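Local coordinates for protein probable chitinase (Chromobacterium violaceum, PDB 5JH8) that is a probable chitinase of glycoside hydrolase family 18, likely to bind chitin in the cleft of a TIM-barrel domain and to hydrolyse it, at residues A[15-18]-A[19-23]; A[81-84]-A[85-89]; A[114-117]-A[118-121]; A[300-303]-A[304-308]. All blocks are in the same frame, centred on the assembly; numbering follows the deposited sequence.

How the interactions relate
The four contacts are local ones, each within one continuous stretch, and they follow one another along the chain as numbered. They form two touching pairs in the helices and loops around the barrel strands. Interaction 1, at the end of helix 14-20, and interaction 4, at the start of helix 304-309, have centres about 10 Å apart, and Arg-20 and Tyr-21 bind Asp-304. Interactions 2 and 3, centres about 11 Å apart, are joined by His-82 and Asp-119. About 36 Å separates the centres of interactions 1 and 3, on opposite sides of the chain's centre. The first pair thus joins the first helix of the chain to the last, 304-309, by polar bonds.

Interaction 1 (A[15-18]-A[19-23]); sequences YAAL and TRYAA
Tyr-15 O accepts Thr-19 N at 3.0 Å in a nearly straight bond of 164°, and the threonine hydroxyl also lies close to it. Thr-19 OG1 sits 3.2 Å from Tyr-15 O and equally far from Ala-16 O, and its single proton could go to either carbonyl. With chi1 at 61°, OG1 lies between the backbone N and the carbonyl carbon, folded back over the preceding turn, and the methyl is sent toward the tyrosine. There Thr-19 CG2 rests over one face of the Tyr-15 ring, a CH-pi contact 4.0 Å from the centroid, placed nearer the CE2 and CZ side. The helical ladder continues from Arg-20 N to Ala-16 O and from Tyr-21 N to Ala-17 O, both 2.9 Å. Tyr-21, where the chain leaves helical angles, brings its CD2 to 3.9 Å from Ala-17 CB, and Arg-20 CG lies above one face of the same ring. The polar ends of Arg-20 and Tyr-21 turn to Asp-304, NE by a salt bridge and OH by a hydrogen bond, while Leu-18 packs on Tyr-8 and Ala-52. Helix 14-20 belongs to the beta-alpha-beta unit between parallel strands 3-8 and 27-35 of the TIM barrel. A single threonine rotamer thus suits two chemistries, keeping the hydroxyl near backbone carbonyls and the methyl on an aromatic face.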
loop_
_atom_site.group_PDB
_atom_site.type_symbol
_atom_site.label_atom_id
_atom_site.label_comp_id
_atom_site.label_asym_id
_atom_site.label_seq_id
_atom_site.Cartn_x
_atom_site.Cartn_y
_atom_site.Cartn_z
ATOM N N TYR A 15 11.713 5.234 -11.517
ATOM C CA TYR A 15 11.741 4.688 -12.869
ATOM C C TYR A 15 12.876 3.681 -13.031
ATOM O O TYR A 15 12.720 2.640 -13.690
ATOM C CB TYR A 15 11.831 5.834 -13.903
ATOM C CG TYR A 15 11.649 5.333 -15.316
ATOM C CD1 TYR A 15 10.389 5.156 -15.846
ATOM C CD2 TYR A 15 12.738 4.986 -16.098
ATOM C CE1 TYR A 15 10.219 4.625 -17.112
ATOM C CE2 TYR A 15 12.576 4.457 -17.361
ATOM C CZ TYR A 15 11.309 4.273 -17.856
ATOM O OH TYR A 15 11.099 3.724 -19.098
ATOM N N ALA A 16 14.026 3.976 -12.435
ATOM C CA ALA A 16 15.127 3.030 -12.457
ATOM C C ALA A 16 14.709 1.702 -11.836
ATOM O O ALA A 16 15.062 0.637 -12.349
ATOM C CB ALA A 16 16.322 3.608 -11.710
ATOM N N ALA A 17 13.959 1.748 -10.730
ATOM C CA ALA A 17 13.498 0.527 -10.076
ATOM C C ALA A 17 12.398 -0.166 -10.880
ATOM O O ALA A 17 12.384 -1.398 -10.965
ATOM C CB ALA A 17 13.009 0.848 -8.670
ATOM N N LEU A 18 11.469 0.599 -11.452
ATOM C CA LEU A 18 10.419 0.036 -12.299
ATOM C C LEU A 18 11.041 -0.828 -13.388
ATOM O O LEU A 18 10.613 -1.953 -13.651
ATOM C CB LEU A 18 9.617 1.183 -12.946
ATOM C CG LEU A 18 8.433 0.756 -13.800
ATOM C CD1 LEU A 18 7.241 0.368 -12.948
ATOM C CD2 LEU A 18 8.057 1.887 -14.745
ATOM N N THR A 19 12.061 -0.289 -14.063
ATOM C CA THR A 19 12.659 -1.020 -15.157
ATOM C C THR A 19 13.589 -2.114 -14.651
ATOM O O THR A 19 13.631 -3.198 -15.235
ATOM C CB THR A 19 13.347 -0.067 -16.145
ATOM O OG1 THR A 19 14.397 0.666 -15.489
ATOM C CG2 THR A 19 12.368 0.906 -16.771
ATOM N N ARG A 20 14.305 -1.891 -13.548
ATOM C CA ARG A 20 15.224 -2.913 -13.063
ATOM C C ARG A 20 14.475 -4.142 -12.566
ATOM O O ARG A 20 14.951 -5.269 -12.731
ATOM C CB ARG A 20 16.106 -2.364 -11.942
ATOM C CG ARG A 20 17.210 -3.312 -11.531
ATOM C CD ARG A 20 18.150 -2.681 -10.510
ATOM N NE ARG A 20 19.210 -3.592 -10.091
ATOM C CZ ARG A 20 20.372 -3.726 -10.716
ATOM N NH1 ARG A 20 20.645 -3.017 -11.799
ATOM N NH2 ARG A 20 21.277 -4.564 -10.236
ATOM N N TYR A 21 13.305 -3.951 -11.954
ATOM C CA TYR A 21 12.636 -5.017 -11.217
ATOM C C TYR A 21 11.418 -5.577 -11.947
ATOM O O TYR A 21 10.618 -6.305 -11.357
ATOM C CB TYR A 21 12.324 -4.566 -9.783
ATOM C CG TYR A 21 13.588 -4.230 -9.031
ATOM C CD1 TYR A 21 14.602 -5.174 -8.900
ATOM C CD2 TYR A 21 13.788 -2.979 -8.456
ATOM C CE1 TYR A 21 15.770 -4.885 -8.249
ATOM C CE2 TYR A 21 14.943 -2.677 -7.783
ATOM C CZ TYR A 21 15.934 -3.634 -7.688
ATOM O OH TYR A 21 17.076 -3.302 -7.002
ATOM N N ALA A 22 11.278 -5.282 -13.229
ATOM C CA ALA A 22 10.094 -5.680 -13.984
ATOM C C ALA A 22 9.988 -7.180 -14.267
ATOM O O ALA A 22 8.977 -7.601 -14.835
ATOM C CB ALA A 22 10.055 -4.921 -15.311
ATOM N N ALA A 23 10.990 -7.982 -13.929
ATOM C CA ALA A 23 10.840 -9.428 -13.935
ATOM C C ALA A 23 10.366 -9.961 -12.590
ATOM O O ALA A 23 10.066 -11.155 -12.492
ATOM C CB ALA A 23 12.161 -10.111 -14.324
#

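Interaction 2 (A[81-84]-A[85-89]); sequences AHAV and STSAQ
Helix 78-85 gives way to a type I beta turn, Thr-86 to Gln-89, whose last residue opens helix 89-96 of the TIM-barrel domain, with Ala-88 at its N-cap position. Ala-83 O is gripped twice here: Thr-86 N, at 3.0 Å, stands well above the carbonyl plane, while Ala-88 N comes from the other face at 2.9 Å, less tilted and nearly straight. Two residues earlier, Ala-81 O is also doubly bonded. It accepts Ser-85 N and, from the other face, the hydroxyl Ser-85 OG at 2.9 Å; chi1 of -62° swings OG beside its own backbone N and back along the helix. Thr-86 OG1 likewise reaches the carbonyl four residues back, His-82 O, at 2.8 Å, but that donor stands above the carbonyl plane. Its hydroxyl also lies over one face of the His-82 imidazole, toward the rim and 3.7 Å from NE2, while CG2 approaches CE1. The ring's other nitrogen, ND1, is held by Asp-119. On the buried side, Val-84 and Ser-85 meet Phe-126 of helix 120-135. Gln-89 reaches back along its extended chain to give Ser-85 O a weak bond from NE2, which is also bonded to His-125. At the close of the turn Gln-89 CA comes within 3.0 Å of Val-84 O, a CA-H...O contact with an angle of 130° at the hydrogen.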
loop_
_atom_site.group_PDB
_atom_site.type_symbol
_atom_site.label_atom_id
_atom_site.label_comp_id
_atom_site.label_asym_id
_atom_site.label_seq_id
_atom_site.Cartn_x
_atom_site.Cartn_y
_atom_site.Cartn_z
ATOM N N ALA A 81 -13.653 12.320 -0.333
ATOM C CA ALA A 81 -14.188 10.964 -0.345
ATOM C C ALA A 81 -15.697 10.972 -0.156
ATOM O O ALA A 81 -16.418 10.211 -0.802
ATOM C CB ALA A 81 -13.496 10.099 0.707
ATOM N N HIS A 82 -16.191 11.826 0.739
ATOM C CA HIS A 82 -17.631 11.932 0.945
ATOM C C HIS A 82 -18.350 12.366 -0.334
ATOM O O HIS A 82 -19.352 11.765 -0.733
ATOM C CB HIS A 82 -17.921 12.925 2.063
ATOM C CG HIS A 82 -19.377 13.206 2.221
ATOM N ND1 HIS A 82 -20.234 12.323 2.833
ATOM C CD2 HIS A 82 -20.140 14.237 1.794
ATOM C CE1 HIS A 82 -21.460 12.812 2.809
ATOM N NE2 HIS A 82 -21.432 13.972 2.177
ATOM N N ALA A 83 -17.844 13.413 -0.983
ATOM C CA ALA A 83 -18.482 13.942 -2.189
ATOM C C ALA A 83 -18.489 12.905 -3.312
ATOM O O ALA A 83 -19.524 12.663 -3.934
ATOM C CB ALA A 83 -17.766 15.220 -2.623
ATOM N N VAL A 84 -17.343 12.269 -3.574
ATOM C CA VAL A 84 -17.250 11.255 -4.622
ATOM C C VAL A 84 -18.197 10.101 -4.339
ATOM O O VAL A 84 -18.744 9.490 -5.263
ATOM C CB VAL A 84 -15.778 10.794 -4.712
ATOM C CG1 VAL A 84 -15.636 9.465 -5.453
ATOM C CG2 VAL A 84 -14.944 11.891 -5.345
ATOM N N SER A 85 -18.390 9.768 -3.064
ATOM C CA SER A 85 -19.242 8.648 -2.703
ATOM C C SER A 85 -20.718 9.010 -2.679
ATOM O O SER A 85 -21.553 8.112 -2.538
ATOM C CB SER A 85 -18.850 8.105 -1.333
ATOM O OG SER A 85 -17.524 7.614 -1.320
ATOM N N THR A 86 -21.059 10.290 -2.794
ATOM C CA THR A 86 -22.456 10.700 -2.722
ATOM C C THR A 86 -22.806 11.582 -3.919
ATOM O O THR A 86 -23.156 11.078 -4.993
ATOM C CB THR A 86 -22.774 11.385 -1.377
ATOM O OG1 THR A 86 -21.976 12.558 -1.219
ATOM C CG2 THR A 86 -22.526 10.457 -0.211
ATOM N N SER A 87 -22.671 12.898 -3.756
ATOM C CA SER A 87 -23.200 13.835 -4.743
ATOM C C SER A 87 -22.515 13.728 -6.096
ATOM O O SER A 87 -23.150 13.980 -7.128
ATOM C CB SER A 87 -23.093 15.264 -4.204
ATOM O OG SER A 87 -21.763 15.587 -3.834
ATOM N N ALA A 88 -21.229 13.382 -6.126
ATOM C CA ALA A 88 -20.472 13.308 -7.370
ATOM C C ALA A 88 -20.222 11.871 -7.801
ATOM O O ALA A 88 -19.339 11.619 -8.629
ATOM C CB ALA A 88 -19.152 14.073 -7.261
ATOM N N GLN A 89 -21.008 10.929 -7.276
ATOM C CA GLN A 89 -20.731 9.528 -7.560
ATOM C C GLN A 89 -20.845 9.223 -9.043
ATOM O O GLN A 89 -20.004 8.514 -9.597
ATOM C CB GLN A 89 -21.653 8.626 -6.753
ATOM C CG GLN A 89 -21.187 7.196 -6.691
ATOM C CD GLN A 89 -22.221 6.278 -6.078
ATOM O OE1 GLN A 89 -23.093 5.759 -6.774
ATOM N NE2 GLN A 89 -22.141 6.082 -4.762
#

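Interaction 3 (A[114-117]-A[118-121]); sequences AVAQ and GDRN
Two backbone hydrogen bonds link Ala-116 and Gln-117 to the N-cap residue and the first residue of helix 120-135. Asp-119 N donates to Ala-116 O at 2.8 Å, and Arg-120 N to Gln-117 O at 3.3 Å. Each spans three residues, and both donors stand well above the plane of the carbonyl they use, so the chain coils tightly through the short 3-10 turn at Gln-117 and Gly-118.

A water provides the second kind of link. It accepts from Ala-116 N at 2.8 Å and donates to Asp-119 OD2 over the same distance, joining the loop amide to the carboxylate across the turn. A chi1 of -77° turns the Asp-119 carboxylate back along the chain, with CG beside the residue's own backbone N. Its other oxygen, OD1, accepts from Asn-122 ND2 in addition to His-82, so both ends of the group are occupied and its rotation is probably fixed.

Van der Waals contacts are fewer. Val-115 CG1 approaches Asp-119 CB at 4.1 Å, the two side chains crossing at a slant, and the Ala-116 methyl, CB, lies beside the carboxylate oxygen Asp-119 OD2 at 3.7 Å. The long Arg-120 chain leads away, giving a bond from NH1 to Tyr-159 O and a cation-pi contact to that residue's ring.

Asp-119 occupies the N-cap position without capping the helix by its side chain. The arrangement belongs to a beta-to-alpha loop of a TIM barrel, here the one following strand 107-111, whose end carries Asp-111 and, just beyond, Glu-113 beside the bound histidine.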
loop_
_atom_site.group_PDB
_atom_site.type_symbol
_atom_site.label_atom_id
_atom_site.label_comp_id
_atom_site.label_asym_id
_atom_site.label_seq_id
_atom_site.Cartn_x
_atom_site.Cartn_y
_atom_site.Cartn_z
ATOM N N ALA A 114 -8.395 8.217 5.033
ATOM C CA ALA A 114 -9.122 9.147 5.885
ATOM C C ALA A 114 -10.602 9.212 5.513
ATOM O O ALA A 114 -11.267 10.233 5.745
ATOM C CB ALA A 114 -8.482 10.538 5.882
ATOM N N VAL A 115 -11.146 8.113 4.985
ATOM C CA VAL A 115 -12.588 8.045 4.807
ATOM C C VAL A 115 -13.240 8.182 6.175
ATOM O O VAL A 115 -12.887 7.463 7.120
ATOM C CB VAL A 115 -12.991 6.744 4.095
ATOM C CG1 VAL A 115 -14.495 6.558 4.097
ATOM C CG2 VAL A 115 -12.452 6.722 2.670
ATOM N N ALA A 116 -14.188 9.117 6.290
ATOM C CA ALA A 116 -14.846 9.378 7.566
ATOM C C ALA A 116 -15.690 8.186 7.991
ATOM O O ALA A 116 -16.311 7.513 7.166
ATOM C CB ALA A 116 -15.757 10.599 7.450
ATOM N N GLN A 117 -15.738 7.932 9.297
ATOM C CA GLN A 117 -16.517 6.800 9.787
ATOM C C GLN A 117 -17.974 6.892 9.350
ATOM O O GLN A 117 -18.603 5.870 9.052
ATOM C CB GLN A 117 -16.378 6.647 11.299
ATOM C CG GLN A 117 -16.815 7.842 12.123
ATOM C CD GLN A 117 -16.456 7.667 13.581
ATOM O OE1 GLN A 117 -16.271 6.546 14.048
ATOM N NE2 GLN A 117 -16.327 8.775 14.299
ATOM N N GLY A 118 -18.523 8.104 9.279
ATOM C CA GLY A 118 -19.903 8.256 8.849
ATOM C C GLY A 118 -20.148 7.917 7.395
ATOM O O GLY A 118 -21.306 7.820 6.977
ATOM N N ASP A 119 -19.087 7.745 6.619
ATOM C CA ASP A 119 -19.183 7.422 5.202
ATOM C C ASP A 119 -18.997 5.943 4.910
ATOM O O ASP A 119 -18.871 5.580 3.744
ATOM C CB ASP A 119 -18.172 8.241 4.406
ATOM C CG ASP A 119 -18.627 9.665 4.205
ATOM O OD1 ASP A 119 -19.826 9.853 3.897
ATOM O OD2 ASP A 119 -17.806 10.594 4.370
ATOM N N ARG A 120 -19.052 5.082 5.928
ATOM C CA ARG A 120 -18.852 3.649 5.726
ATOM C C ARG A 120 -19.728 3.111 4.600
ATOM O O ARG A 120 -19.241 2.516 3.629
ATOM C CB ARG A 120 -19.127 2.886 7.023
ATOM C CG ARG A 120 -19.029 1.367 6.897
ATOM C CD ARG A 120 -19.451 0.728 8.197
ATOM N NE ARG A 120 -19.399 -0.723 8.248
ATOM C CZ ARG A 120 -18.339 -1.426 8.648
ATOM N NH1 ARG A 120 -17.221 -0.816 8.982
ATOM N NH2 ARG A 120 -18.394 -2.746 8.716
ATOM N N ASN A 121 -21.037 3.319 4.711
ATOM C CA ASN A 121 -21.945 2.754 3.721
ATOM C C ASN A 121 -21.903 3.519 2.399
ATOM O O ASN A 121 -22.071 2.921 1.332
ATOM C CB ASN A 121 -23.367 2.682 4.263
ATOM C CG ASN A 121 -23.514 1.676 5.392
ATOM O OD1 ASN A 121 -22.663 0.803 5.591
ATOM N ND2 ASN A 121 -24.607 1.795 6.142
HETATM O O HOH W 1 -15.061 10.513 4.068
#

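Interaction 4 (A[300-303]-A[304-308]); sequences GMED and DAFWA
Glu-302 meets the edge of the Trp-307 indole, the side chains slanting across each other with the carboxylate and ring planes 37° apart, joined by a short, nearly straight hydrogen bond. Trp-307 NE1 donates to Glu-302 OE2 at 2.8 Å and 167°; the oxygen lies close to the indole plane and uses its anti lone pair. Glu-302 reaches it by bending: chi1 of 81° sets CG between the backbone N and the carbonyl carbon, and a second fold at chi2 brings the carboxylate round, so that CG itself lies 3.4 Å from Trp-307 NE1. The other oxygen, OE1, takes Gly-300 N at 2.8 Å on its syn side. Held at both ends, the buried carboxylate has little freedom to turn, and its charge is probably eased by these two N-H groups.

Phe-306 stands on the flank of this pair. Its CB meets Glu-302 CB at 3.7 Å, and its CD2 lies above one face of the indole, toward the rim. At the start of the helix Asp-303 is the N-cap: OD1 accepts a weak bond from Ala-305 N at 3.0 Å and another bond from Trp-234 NE1. Asp-303 O receives Phe-306 N at 3.1 Å, with the donor above the carbonyl plane.

Trp-307 also meets the ring of Tyr-21, and Phe-306 meets Trp-234 edge to face. Both helix residues touch Leu-296 of strand 293-297, and Phe-306 reaches Ala-218 of strand 212-222, so the opening turn of helix 304-309 lies against the barrel strands, close beside the end of helix 14-20.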
loop_
_atom_site.group_PDB
_atom_site.type_symbol
_atom_site.label_atom_id
_atom_site.label_comp_id
_atom_site.label_asym_id
_atom_site.label_seq_id
_atom_site.Cartn_x
_atom_site.Cartn_y
_atom_site.Cartn_z
ATOM N N GLY A 300 11.833 2.401 -5.736
ATOM C CA GLY A 300 12.783 3.456 -5.498
ATOM C C GLY A 300 13.369 3.415 -4.107
ATOM O O GLY A 300 14.362 4.097 -3.850
HETATM N N MSE A 301 12.781 2.639 -3.205
HETATM C CA MSE A 301 13.268 2.556 -1.841
HETATM C C MSE A 301 14.192 1.366 -1.602
HETATM O O MSE A 301 14.769 1.233 -0.515
HETATM C CB MSE A 301 12.081 2.414 -0.888
HETATM C CG MSE A 301 11.107 3.537 -0.950
HETATM SE SE MSE A 301 9.738 3.197 0.388
HETATM C CE MSE A 301 8.591 4.740 0.019
ATOM N N GLU A 302 14.255 0.464 -2.567
ATOM C CA GLU A 302 14.767 -0.885 -2.367
ATOM C C GLU A 302 16.096 -1.107 -3.081
ATOM O O GLU A 302 16.637 -0.225 -3.741
ATOM C CB GLU A 302 13.709 -1.910 -2.781
ATOM C CG GLU A 302 13.592 -2.212 -4.281
ATOM C CD GLU A 302 12.819 -1.198 -5.086
ATOM O OE1 GLU A 302 13.160 0.011 -5.077
ATOM O OE2 GLU A 302 11.864 -1.603 -5.793
ATOM N N ASP A 303 16.613 -2.318 -2.921
ATOM C CA ASP A 303 17.745 -2.804 -3.690
ATOM C C ASP A 303 17.449 -4.247 -4.082
ATOM O O ASP A 303 16.361 -4.765 -3.829
ATOM C CB ASP A 303 19.069 -2.626 -2.937
ATOM C CG ASP A 303 19.115 -3.381 -1.634
ATOM O OD1 ASP A 303 18.506 -4.468 -1.548
ATOM O OD2 ASP A 303 19.735 -2.847 -0.677
ATOM N N ASP A 304 18.420 -4.911 -4.715
ATOM C CA ASP A 304 18.154 -6.228 -5.286
ATOM C C ASP A 304 17.764 -7.241 -4.217
ATOM O O ASP A 304 16.966 -8.139 -4.487
ATOM C CB ASP A 304 19.376 -6.738 -6.047
ATOM C CG ASP A 304 19.681 -5.961 -7.310
ATOM O OD1 ASP A 304 18.927 -5.054 -7.694
ATOM O OD2 ASP A 304 20.713 -6.306 -7.919
ATOM N N ALA A 305 18.285 -7.101 -2.993
ATOM C CA ALA A 305 17.986 -8.081 -1.956
ATOM C C ALA A 305 16.531 -8.046 -1.533
ATOM O O ALA A 305 15.995 -9.063 -1.086
ATOM C CB ALA A 305 18.863 -7.864 -0.730
ATOM N N PHE A 306 15.865 -6.894 -1.664
ATOM C CA PHE A 306 14.452 -6.827 -1.348
ATOM C C PHE A 306 13.654 -7.743 -2.258
ATOM O O PHE A 306 12.862 -8.573 -1.792
ATOM C CB PHE A 306 13.964 -5.380 -1.491
ATOM C CG PHE A 306 12.504 -5.222 -1.190
ATOM C CD1 PHE A 306 12.066 -5.134 0.123
ATOM C CD2 PHE A 306 11.561 -5.141 -2.207
ATOM C CE1 PHE A 306 10.728 -4.984 0.409
ATOM C CE2 PHE A 306 10.215 -4.988 -1.920
ATOM C CZ PHE A 306 9.810 -4.882 -0.601
ATOM N N TRP A 307 13.836 -7.592 -3.571
ATOM C CA TRP A 307 13.080 -8.416 -4.500
ATOM C C TRP A 307 13.494 -9.881 -4.453
ATOM O O TRP A 307 12.651 -10.751 -4.669
ATOM C CB TRP A 307 13.145 -7.823 -5.910
ATOM C CG TRP A 307 12.320 -6.578 -6.025
ATOM C CD1 TRP A 307 12.782 -5.289 -6.071
ATOM C CD2 TRP A 307 10.892 -6.495 -6.064
ATOM N NE1 TRP A 307 11.720 -4.412 -6.129
ATOM C CE2 TRP A 307 10.555 -5.127 -6.143
ATOM C CE3 TRP A 307 9.866 -7.438 -6.031
ATOM C CZ2 TRP A 307 9.235 -4.692 -6.207
ATOM C CZ3 TRP A 307 8.563 -7.006 -6.094
ATOM C CH2 TRP A 307 8.262 -5.649 -6.192
ATOM N N ALA A 308 14.756 -10.176 -4.153
ATOM C CA ALA A 308 15.143 -11.571 -3.973
ATOM C C ALA A 308 14.371 -12.184 -2.810
ATOM O O ALA A 308 13.951 -13.347 -2.882
ATOM C CB ALA A 308 16.656 -11.667 -3.743
#